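Local atomic coordinates of SusD-like protein BACOVA_02651 (Bacteroides ovatus, PDB entry 5E75), a protein that binds polysaccharide at the bacterial cell surface and probably captures xyloglucan there before its transport into the periplasm for degradation. Residues K184-S195 with D207-V218; G458-D466 with L473-A481. All blocks are in the same frame, centred on the assembly; numbering follows the deposited sequence.

Contact 1 of 2, residues K184-S195 with D207-V218; sequences KGILAKVYLARS and DLELARQYASDV. With EDO (1,2-ethanediol), chain C.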
loop_
_atom_site.group_PDB
_atom_site.type_symbol
_atom_site.label_atom_id
_atom_site.label_comp_id
_atom_site.label_asym_id
_atom_site.label_seq_id
_atom_site.Cartn_x
_atom_site.Cartn_y
_atom_site.Cartn_z
ATOM N N LYS A 184 5.695 15.471 -4.218
ATOM C CA LYS A 184 5.808 15.402 -5.666
ATOM C C LYS A 184 5.586 13.968 -6.172
ATOM O O LYS A 184 4.953 13.763 -7.212
ATOM C CB LYS A 184 7.177 15.895 -6.129
ATOM C CG LYS A 184 7.421 17.375 -5.939
ATOM C CD LYS A 184 8.831 17.797 -6.347
ATOM C CE LYS A 184 8.989 19.315 -6.234
ATOM N NZ LYS A 184 10.398 19.751 -6.488
ATOM N N GLY A 185 6.101 12.980 -5.447
ATOM C CA GLY A 185 5.925 11.586 -5.829
ATOM C C GLY A 185 4.473 11.143 -5.794
ATOM O O GLY A 185 3.987 10.473 -6.717
ATOM N N ILE A 186 3.764 11.504 -4.726
ATOM C CA ILE A 186 2.334 11.192 -4.652
ATOM C C ILE A 186 1.574 11.917 -5.763
ATOM O O ILE A 186 0.710 11.344 -6.409
ATOM C CB ILE A 186 1.722 11.540 -3.266
ATOM C CG1 ILE A 186 2.443 10.782 -2.139
ATOM C CG2 ILE A 186 0.221 11.250 -3.235
ATOM C CD1 ILE A 186 2.113 9.357 -2.006
ATOM N N LEU A 187 1.905 13.185 -5.993
ATOM C CA LEU A 187 1.230 13.951 -7.025
ATOM C C LEU A 187 1.420 13.348 -8.423
ATOM O O LEU A 187 0.477 13.294 -9.217
ATOM C CB LEU A 187 1.677 15.418 -6.958
ATOM C CG LEU A 187 0.975 16.403 -7.885
ATOM C CD1 LEU A 187 -0.537 16.361 -7.703
ATOM C CD2 LEU A 187 1.499 17.797 -7.571
ATOM N N ALA A 188 2.617 12.823 -8.689
ATOM C CA ALA A 188 2.855 12.127 -9.946
ATOM C C ALA A 188 1.916 10.925 -10.075
ATOM O O ALA A 188 1.334 10.687 -11.152
ATOM C CB ALA A 188 4.295 11.694 -10.049
ATOM N N LYS A 189 1.769 10.168 -8.986
ATOM C CA LYS A 189 0.885 9.002 -8.975
ATOM C C LYS A 189 -0.567 9.402 -9.208
ATOM O O LYS A 189 -1.313 8.711 -9.895
ATOM C CB LYS A 189 1.009 8.211 -7.664
ATOM C CG LYS A 189 2.344 7.537 -7.461
ATOM C CD LYS A 189 2.362 6.725 -6.186
ATOM C CE LYS A 189 1.344 5.613 -6.196
ATOM N NZ LYS A 189 1.570 4.695 -5.027
ATOM N N VAL A 190 -0.973 10.521 -8.616
ATOM C CA VAL A 190 -2.342 11.017 -8.754
ATOM C C VAL A 190 -2.634 11.448 -10.202
ATOM O O VAL A 190 -3.664 11.075 -10.761
ATOM C CB VAL A 190 -2.615 12.152 -7.733
ATOM C CG1 VAL A 190 -3.967 12.787 -7.987
ATOM C CG2 VAL A 190 -2.558 11.609 -6.318
ATOM N N TYR A 191 -1.733 12.222 -10.801
ATOM C CA TYR A 191 -1.924 12.615 -12.195
ATOM C C TYR A 191 -1.948 11.397 -13.122
ATOM O O TYR A 191 -2.776 11.321 -14.038
ATOM C CB TYR A 191 -0.852 13.607 -12.636
ATOM C CG TYR A 191 -1.137 15.042 -12.261
ATOM C CD1 TYR A 191 -2.292 15.685 -12.703
ATOM C CD2 TYR A 191 -0.268 15.747 -11.467
ATOM C CE1 TYR A 191 -2.561 16.993 -12.372
ATOM C CE2 TYR A 191 -0.521 17.078 -11.139
ATOM C CZ TYR A 191 -1.681 17.676 -11.589
ATOM O OH TYR A 191 -1.956 19.003 -11.272
ATOM N N LEU A 192 -1.060 10.432 -12.894
ATOM C CA LEU A 192 -1.090 9.222 -13.708
ATOM C C LEU A 192 -2.418 8.489 -13.540
ATOM O O LEU A 192 -3.021 8.029 -14.532
ATOM C CB LEU A 192 0.087 8.291 -13.393
ATOM C CG LEU A 192 0.141 6.975 -14.183
ATOM C CD1 LEU A 192 0.257 7.225 -15.697
ATOM C CD2 LEU A 192 1.276 6.119 -13.674
ATOM N N ALA A 193 -2.899 8.387 -12.295
ATOM C CA ALA A 193 -4.168 7.721 -12.040
ATOM C C ALA A 193 -5.331 8.451 -12.696
ATOM O O ALA A 193 -6.254 7.821 -13.207
ATOM C CB ALA A 193 -4.413 7.588 -10.521
ATOM N N ARG A 194 -5.309 9.784 -12.672
ATOM C CA ARG A 194 -6.394 10.547 -13.278
ATOM C C ARG A 194 -6.384 10.463 -14.811
ATOM O O ARG A 194 -7.446 10.521 -15.443
ATOM C CB ARG A 194 -6.366 12.015 -12.828
ATOM C CG ARG A 194 -7.664 12.737 -13.186
ATOM C CD ARG A 194 -7.741 14.169 -12.689
ATOM N NE ARG A 194 -6.844 15.050 -13.417
ATOM C CZ ARG A 194 -6.812 16.365 -13.263
ATOM N NH1 ARG A 194 -7.645 16.944 -12.403
ATOM N NH2 ARG A 194 -5.961 17.083 -13.978
ATOM N N SER A 195 -5.196 10.317 -15.392
ATOM C CA SER A 195 -5.035 10.470 -16.838
ATOM C C SER A 195 -6.011 9.593 -17.622
ATOM O O SER A 195 -6.609 10.057 -18.586
ATOM C CB SER A 195 -3.591 10.214 -17.276
ATOM O OG SER A 195 -3.226 8.851 -17.127
ATOM N N ASP A 207 -2.288 15.267 -18.317
ATOM C CA ASP A 207 -2.010 14.596 -17.057
ATOM C C ASP A 207 -0.754 13.731 -17.155
ATOM O O ASP A 207 0.009 13.669 -16.197
ATOM C CB ASP A 207 -3.203 13.750 -16.599
ATOM C CG ASP A 207 -4.362 14.576 -16.024
ATOM O OD1 ASP A 207 -4.236 15.810 -15.811
ATOM O OD2 ASP A 207 -5.409 13.961 -15.752
ATOM N N LEU A 208 -0.534 13.069 -18.296
ATOM C CA LEU A 208 0.697 12.301 -18.495
ATOM C C LEU A 208 1.923 13.196 -18.389
ATOM O O LEU A 208 2.929 12.843 -17.775
ATOM C CB LEU A 208 0.684 11.563 -19.832
ATOM C CG LEU A 208 -0.245 10.357 -19.940
ATOM C CD1 LEU A 208 -0.273 9.867 -21.389
ATOM C CD2 LEU A 208 0.218 9.243 -19.012
ATOM N N GLU A 209 1.841 14.368 -19.009
ATOM C CA GLU A 209 2.955 15.298 -18.978
ATOM C C GLU A 209 3.240 15.743 -17.544
ATOM O O GLU A 209 4.385 15.780 -17.121
ATOM C CB GLU A 209 2.666 16.500 -19.885
ATOM C CG GLU A 209 3.730 17.578 -19.860
ATOM C CD GLU A 209 5.095 17.084 -20.287
ATOM O OE1 GLU A 209 5.167 16.090 -21.043
ATOM O OE2 GLU A 209 6.103 17.686 -19.862
ATOM N N LEU A 210 2.197 16.096 -16.803
ATOM C CA LEU A 210 2.377 16.477 -15.408
ATOM C C LEU A 210 2.948 15.338 -14.543
ATOM O O LEU A 210 3.845 15.562 -13.738
ATOM C CB LEU A 210 1.058 16.992 -14.833
ATOM C CG LEU A 210 0.640 18.371 -15.361
ATOM C CD1 LEU A 210 -0.842 18.632 -15.099
ATOM C CD2 LEU A 210 1.488 19.442 -14.745
ATOM N N ALA A 211 2.454 14.116 -14.726
ATOM C CA ALA A 211 3.006 12.962 -14.020
ATOM C C ALA A 211 4.501 12.809 -14.316
ATOM O O ALA A 211 5.311 12.561 -13.425
ATOM C CB ALA A 211 2.254 11.709 -14.409
ATOM N N ARG A 212 4.867 12.961 -15.589
ATOM C CA ARG A 212 6.285 12.880 -15.960
ATOM C C ARG A 212 7.105 13.992 -15.324
ATOM O O ARG A 212 8.214 13.769 -14.862
ATOM C CB ARG A 212 6.467 12.937 -17.476
ATOM C CG ARG A 212 6.053 11.668 -18.197
ATOM C CD ARG A 212 6.512 11.690 -19.636
ATOM N NE ARG A 212 5.896 12.752 -20.429
ATOM C CZ ARG A 212 4.804 12.609 -21.179
ATOM N NH1 ARG A 212 4.158 11.456 -21.238
ATOM N NH2 ARG A 212 4.348 13.632 -21.887
ATOM N N GLN A 213 6.570 15.205 -15.324
ATOM C CA GLN A 213 7.305 16.316 -14.747
ATOM C C GLN A 213 7.571 16.119 -13.255
ATOM O O GLN A 213 8.692 16.300 -12.796
ATOM C CB GLN A 213 6.554 17.619 -14.988
ATOM C CG GLN A 213 6.605 18.090 -16.428
ATOM C CD GLN A 213 5.869 19.399 -16.612
ATOM O OE1 GLN A 213 4.728 19.423 -17.073
ATOM N NE2 GLN A 213 6.511 20.494 -16.235
ATOM N N TYR A 214 6.543 15.739 -12.493
ATOM C CA TYR A 214 6.735 15.528 -11.065
ATOM C C TYR A 214 7.606 14.300 -10.775
ATOM O O TYR A 214 8.482 14.355 -9.916
ATOM C CB TYR A 214 5.381 15.446 -10.340
ATOM C CG TYR A 214 4.748 16.806 -10.193
ATOM C CD1 TYR A 214 5.219 17.699 -9.255
ATOM C CD2 TYR A 214 3.704 17.208 -11.011
ATOM C CE1 TYR A 214 4.668 18.960 -9.125
ATOM C CE2 TYR A 214 3.148 18.472 -10.897
ATOM C CZ TYR A 214 3.626 19.338 -9.946
ATOM O OH TYR A 214 3.053 20.596 -9.840
ATOM N N ALA A 215 7.358 13.194 -11.471
ATOM C CA ALA A 215 8.126 11.991 -11.197
ATOM C C ALA A 215 9.591 12.168 -11.618
ATOM O O ALA A 215 10.495 11.765 -10.901
ATOM C CB ALA A 215 7.508 10.774 -11.888
ATOM N N SER A 216 9.825 12.793 -12.772
ATOM C CA SER A 216 11.198 12.973 -13.245
ATOM C C SER A 216 11.986 13.860 -12.291
ATOM O O SER A 216 13.155 13.618 -12.032
ATOM C CB SER A 216 11.247 13.537 -14.663
ATOM O OG SER A 216 10.716 14.828 -14.728
ATOM N N ASP A 217 11.329 14.883 -11.739
ATOM C CA ASP A 217 11.992 15.770 -10.780
ATOM C C ASP A 217 12.498 14.941 -9.580
ATOM O O ASP A 217 13.660 15.025 -9.185
ATOM C CB ASP A 217 11.009 16.870 -10.366
ATOM C CG ASP A 217 11.644 17.968 -9.539
ATOM O OD1 ASP A 217 12.881 18.131 -9.557
ATOM O OD2 ASP A 217 10.866 18.685 -8.877
ATOM N N VAL A 218 11.634 14.094 -9.023
ATOM C CA VAL A 218 12.045 13.242 -7.912
ATOM C C VAL A 218 13.174 12.288 -8.313
ATOM O O VAL A 218 14.190 12.176 -7.625
ATOM C CB VAL A 218 10.854 12.437 -7.359
ATOM C CG1 VAL A 218 11.293 11.514 -6.232
ATOM C CG2 VAL A 218 9.749 13.376 -6.862
HETATM C C1 EDO C . -0.669 7.087 -2.324
HETATM O O1 EDO C . -0.753 5.822 -2.975
HETATM C C2 EDO C . -1.382 7.051 -0.978
HETATM O O2 EDO C . -2.778 7.321 -1.125
HETATM O O HOH W 1 -0.025 20.433 -9.915
#

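Contact 2 of 2, residues G458-D466 with L473-A481; sequences GKLHFGKYD and LEGPEYYTA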
loop_
_atom_site.group_PDB
_atom_site.type_symbol
_atom_site.label_atom_id
_atom_site.label_comp_id
_atom_site.label_asym_id
_atom_site.label_seq_id
_atom_site.Cartn_x
_atom_site.Cartn_y
_atom_site.Cartn_z
ATOM N N GLY A 458 15.495 -24.495 -8.668
ATOM C CA GLY A 458 14.840 -23.536 -7.788
ATOM C C GLY A 458 13.477 -23.073 -8.264
ATOM O O GLY A 458 12.925 -22.109 -7.734
ATOM N N LYS A 459 12.918 -23.760 -9.253
ATOM C CA LYS A 459 11.619 -23.386 -9.782
ATOM C C LYS A 459 10.525 -23.934 -8.868
ATOM O O LYS A 459 10.646 -25.042 -8.341
ATOM C CB LYS A 459 11.431 -23.908 -11.211
ATOM C CG LYS A 459 10.070 -23.590 -11.798
ATOM C CD LYS A 459 9.879 -24.171 -13.197
ATOM C CE LYS A 459 8.395 -24.178 -13.562
ATOM N NZ LYS A 459 8.136 -24.189 -15.034
ATOM N N LEU A 460 9.460 -23.154 -8.689
ATOM C CA LEU A 460 8.343 -23.565 -7.846
ATOM C C LEU A 460 7.415 -24.539 -8.561
ATOM O O LEU A 460 7.137 -24.374 -9.745
ATOM C CB LEU A 460 7.537 -22.338 -7.417
ATOM C CG LEU A 460 8.233 -21.367 -6.475
ATOM C CD1 LEU A 460 7.320 -20.173 -6.266
ATOM C CD2 LEU A 460 8.590 -21.997 -5.142
ATOM N N HIS A 461 6.930 -25.539 -7.823
ATOM C CA HIS A 461 5.956 -26.497 -8.330
ATOM C C HIS A 461 4.788 -26.555 -7.362
ATOM O O HIS A 461 4.979 -26.516 -6.141
ATOM C CB HIS A 461 6.601 -27.878 -8.511
ATOM C CG HIS A 461 7.691 -27.880 -9.537
ATOM N ND1 HIS A 461 7.466 -28.212 -10.857
ATOM C CD2 HIS A 461 8.999 -27.562 -9.443
ATOM C CE1 HIS A 461 8.599 -28.108 -11.528
ATOM N NE2 HIS A 461 9.547 -27.713 -10.699
ATOM N N PHE A 462 3.583 -26.616 -7.916
ATOM C CA PHE A 462 2.341 -26.467 -7.163
ATOM C C PHE A 462 1.520 -27.747 -7.249
ATOM O O PHE A 462 1.313 -28.287 -8.342
ATOM C CB PHE A 462 1.509 -25.289 -7.710
ATOM C CG PHE A 462 2.244 -23.971 -7.736
ATOM C CD1 PHE A 462 3.036 -23.626 -8.813
ATOM C CD2 PHE A 462 2.146 -23.082 -6.679
ATOM C CE1 PHE A 462 3.715 -22.420 -8.835
ATOM C CE2 PHE A 462 2.822 -21.884 -6.706
ATOM C CZ PHE A 462 3.610 -21.559 -7.769
ATOM N N GLY A 463 1.055 -28.229 -6.102
ATOM C CA GLY A 463 0.242 -29.428 -6.059
ATOM C C GLY A 463 -0.062 -29.858 -4.638
ATOM O O GLY A 463 -0.385 -29.050 -3.777
ATOM N N LYS A 464 0.045 -31.157 -4.376
ATOM C CA LYS A 464 -0.247 -31.684 -3.053
ATOM C C LYS A 464 0.547 -32.956 -2.839
ATOM O O LYS A 464 1.186 -33.455 -3.763
ATOM C CB LYS A 464 -1.742 -31.979 -2.895
ATOM C CG LYS A 464 -2.238 -33.174 -3.692
ATOM C CD LYS A 464 -3.747 -33.312 -3.594
ATOM C CE LYS A 464 -4.164 -34.049 -2.331
ATOM N NZ LYS A 464 -5.641 -34.021 -2.139
ATOM N N TYR A 465 0.526 -33.463 -1.617
ATOM C CA TYR A 465 1.097 -34.780 -1.349
ATOM C C TYR A 465 0.011 -35.853 -1.398
ATOM O O TYR A 465 -1.169 -35.573 -1.203
ATOM C CB TYR A 465 1.813 -34.797 -0.001
ATOM C CG TYR A 465 3.128 -34.051 -0.017
ATOM C CD1 TYR A 465 4.215 -34.517 -0.751
ATOM C CD2 TYR A 465 3.280 -32.878 0.695
ATOM C CE1 TYR A 465 5.415 -33.831 -0.767
ATOM C CE2 TYR A 465 4.468 -32.186 0.683
ATOM C CZ TYR A 465 5.530 -32.660 -0.043
ATOM O OH TYR A 465 6.710 -31.961 -0.038
ATOM N N ASP A 466 0.420 -37.084 -1.686
ATOM C CA ASP A 466 -0.494 -38.222 -1.644
ATOM C C ASP A 466 -0.761 -38.520 -0.174
ATOM O O ASP A 466 -0.288 -37.797 0.708
ATOM C CB ASP A 466 0.147 -39.435 -2.334
ATOM C CG ASP A 466 -0.875 -40.428 -2.896
ATOM O OD1 ASP A 466 -2.101 -40.236 -2.752
ATOM O OD2 ASP A 466 -0.424 -41.432 -3.487
ATOM N N LEU A 473 2.246 -34.706 -5.895
ATOM C CA LEU A 473 1.355 -34.778 -7.049
ATOM C C LEU A 473 1.180 -33.376 -7.597
ATOM O O LEU A 473 0.686 -32.495 -6.888
ATOM C CB LEU A 473 -0.005 -35.345 -6.637
ATOM C CG LEU A 473 0.062 -36.728 -5.973
ATOM C CD1 LEU A 473 -1.280 -37.074 -5.348
ATOM C CD2 LEU A 473 0.497 -37.804 -6.965
ATOM N N GLU A 474 1.586 -33.172 -8.845
ATOM C CA GLU A 474 1.709 -31.827 -9.403
ATOM C C GLU A 474 0.554 -31.405 -10.311
ATOM O O GLU A 474 0.069 -32.183 -11.125
ATOM C CB GLU A 474 3.026 -31.693 -10.173
ATOM C CG GLU A 474 3.261 -30.273 -10.715
ATOM C CD GLU A 474 4.680 -30.024 -11.187
ATOM O OE1 GLU A 474 5.498 -30.965 -11.179
ATOM O OE2 GLU A 474 4.975 -28.878 -11.588
ATOM N N GLY A 475 0.122 -30.155 -10.165
ATOM C CA GLY A 475 -0.703 -29.513 -11.172
ATOM C C GLY A 475 -2.064 -29.065 -10.672
ATOM O O GLY A 475 -2.480 -29.448 -9.578
ATOM N N PRO A 476 -2.777 -28.257 -11.483
ATOM C CA PRO A 476 -4.060 -27.662 -11.099
ATOM C C PRO A 476 -5.143 -28.641 -10.681
ATOM O O PRO A 476 -6.032 -28.258 -9.924
ATOM C CB PRO A 476 -4.485 -26.907 -12.361
ATOM C CG PRO A 476 -3.216 -26.631 -13.074
ATOM C CD PRO A 476 -2.372 -27.837 -12.834
ATOM N N GLU A 477 -5.090 -29.884 -11.148
ATOM C CA GLU A 477 -6.102 -30.848 -10.751
ATOM C C GLU A 477 -6.000 -31.164 -9.255
ATOM O O GLU A 477 -6.940 -31.687 -8.651
ATOM C CB GLU A 477 -6.001 -32.129 -11.594
ATOM C CG GLU A 477 -4.677 -32.872 -11.488
ATOM C CD GLU A 477 -3.620 -32.387 -12.477
ATOM O OE1 GLU A 477 -3.646 -31.202 -12.876
ATOM O OE2 GLU A 477 -2.756 -33.206 -12.861
ATOM N N TYR A 478 -4.860 -30.822 -8.654
ATOM C CA TYR A 478 -4.628 -31.089 -7.234
ATOM C C TYR A 478 -4.777 -29.849 -6.355
ATOM O O TYR A 478 -4.592 -29.928 -5.142
ATOM C CB TYR A 478 -3.241 -31.687 -7.034
ATOM C CG TYR A 478 -3.081 -33.006 -7.739
ATOM C CD1 TYR A 478 -3.727 -34.138 -7.268
ATOM C CD2 TYR A 478 -2.301 -33.120 -8.877
ATOM C CE1 TYR A 478 -3.593 -35.352 -7.908
ATOM C CE2 TYR A 478 -2.166 -34.329 -9.530
ATOM C CZ TYR A 478 -2.815 -35.436 -9.036
ATOM O OH TYR A 478 -2.681 -36.649 -9.682
ATOM N N TYR A 479 -5.107 -28.712 -6.956
ATOM C CA TYR A 479 -5.381 -27.507 -6.182
ATOM C C TYR A 479 -6.691 -27.674 -5.433
ATOM O O TYR A 479 -7.554 -28.458 -5.836
ATOM C CB TYR A 479 -5.514 -26.267 -7.076
ATOM C CG TYR A 479 -4.313 -25.879 -7.910
ATOM C CD1 TYR A 479 -3.089 -26.529 -7.791
ATOM C CD2 TYR A 479 -4.416 -24.842 -8.835
ATOM C CE1 TYR A 479 -2.011 -26.160 -8.578
ATOM C CE2 TYR A 479 -3.356 -24.477 -9.613
ATOM C CZ TYR A 479 -2.158 -25.132 -9.484
ATOM O OH TYR A 479 -1.108 -24.745 -10.276
ATOM N N THR A 480 -6.838 -26.930 -4.346
ATOM C CA THR A 480 -8.101 -26.838 -3.639
ATOM C C THR A 480 -8.876 -25.695 -4.270
ATOM O O THR A 480 -8.445 -24.539 -4.225
ATOM C CB THR A 480 -7.874 -26.579 -2.137
ATOM O OG1 THR A 480 -7.073 -27.636 -1.587
ATOM C CG2 THR A 480 -9.194 -26.496 -1.390
ATOM N N ALA A 481 -10.002 -26.009 -4.900
ATOM C CA ALA A 481 -10.825 -24.975 -5.515
ATOM C C ALA A 481 -11.676 -24.254 -4.474
ATOM O O ALA A 481 -12.021 -24.821 -3.440
ATOM C CB ALA A 481 -11.698 -25.567 -6.619
HETATM O O HOH W 2 3.529 -26.649 -10.795
#

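Contact 1 of 2, residues K184-S195 with D207-V218
Tyr191 and Tyr214 interlock as knobs from facing helices, each ring lying under a leucine of the other segment. CB of Leu210 stands almost centrally over one face of the Tyr191 ring, 13° off the ring normal, with its CD1 reaching Tyr191 CE1. In the reciprocal CH-pi contact CD2 of Leu187 sits 3.7 Å from the centroid of the Tyr214 ring, displaced toward the rim, and CG of Lys184 comes up at that ring's edge. The two rings touch obliquely through their CE2 atoms, and one water bridges the hydroxyls, 2.8 Å from Tyr191 OH and 3.1 Å from Tyr214 OH. Behind the tyrosines small residues let the backbones close in: CA of Ala188 is 4.2 Å from CA of Ala211. This is an antiparallel helix pair with knobs-into-holes packing, its axes 7.9 Å apart at 161°, as expected of the TPR-like helical scaffold of the SusD family; helix 151-168 packs on Leu187, Tyr191 and Arg194. Salt bridges clasp both ends. Arg194, its chain bent at chi3 (71°), presents NE and NH2 side-on to the carboxylate of Asp207, and NH2 meets OD1 at 2.8 Å with a straight N-H in the guanidinium plane. A methionine in place of Arg194 would probably leave the buried Asp207 carboxylate without its charged mate and freer to turn. Lys184, extended beyond CG, runs out past Val218 and sets NZ 2.7 Å from Asp217 OD2, on the syn side of a carboxylate whose OD1 is taken by Asn221.

Contact 2 of 2, residues G458-D466 with L473-A481
Glu474 reaches back across the strand pair to His461, and its chain can be followed atom by atom. From CB, the first torsion places CG anti to the backbone N (chi1 -176°), where CG passes 3.7 Å from the carbonyl O of Phe462. The extended chain then carries CD to the imidazole, and OE2 accepts a hydrogen bond from His461 ND1 at 2.7 Å. The oxygen lies in the ring plane, yet ND1 approaches from above the carboxylate plane, 35° out of it, and ring and carboxylate stand 89° apart. OE2 also accepts from a water that in turn receives the N-H of Phe462, so two donors grip it. With a carboxylate on each ring nitrogen, Glu474 at ND1 and Asp455 at NE2, the histidine is probably biased toward its charged form. The backbone beneath is a beta hairpin, strand 460-465 being the middle member of a three-stranded antiparallel sheet with 451-454 on its other edge. Lys464 and Leu473 form a hydrogen-bonded pair, Lys464 N giving to Leu473 O at 2.9 Å while Leu473 N returns a bond to Lys464 O. Next to them Gly463 faces Glu474 in a non-hydrogen-bonded pair, and Gly463 CA lies 3.2 Å from Leu473 O in a CA-H...O contact; a CB there would clash with that oxygen. Gly475 N then closes on Phe462 O at 2.9 Å as the chain enters a 3-10 turn. Within the turn, the Tyr478 ring receives CB of Leu473 over one face and CD of Lys464 obliquely; just after it, CE1 of Tyr479 meets CB of Phe462 at 3.7 Å.

Contacts 1 and 2 follow one another along the chain and do not touch: their centres are 42 Å apart and their nearest atoms about 26 Å. The centre of contact 1, a largely buried helix pair, is about 18 Å from the centre of the chain, while that of contact 2, a surface hairpin with its 3-10 turn, is about 30 Å from it. Contact 1 belongs to the helical part of the fold and contact 2 to a peripheral three-stranded sheet. The side chain of Arg194 in contact 1 comes to about 5 Å from a magnesium ion, and its Lys189 has a weak bond to 1,2-ethanediol, probably from the crystallisation liquor.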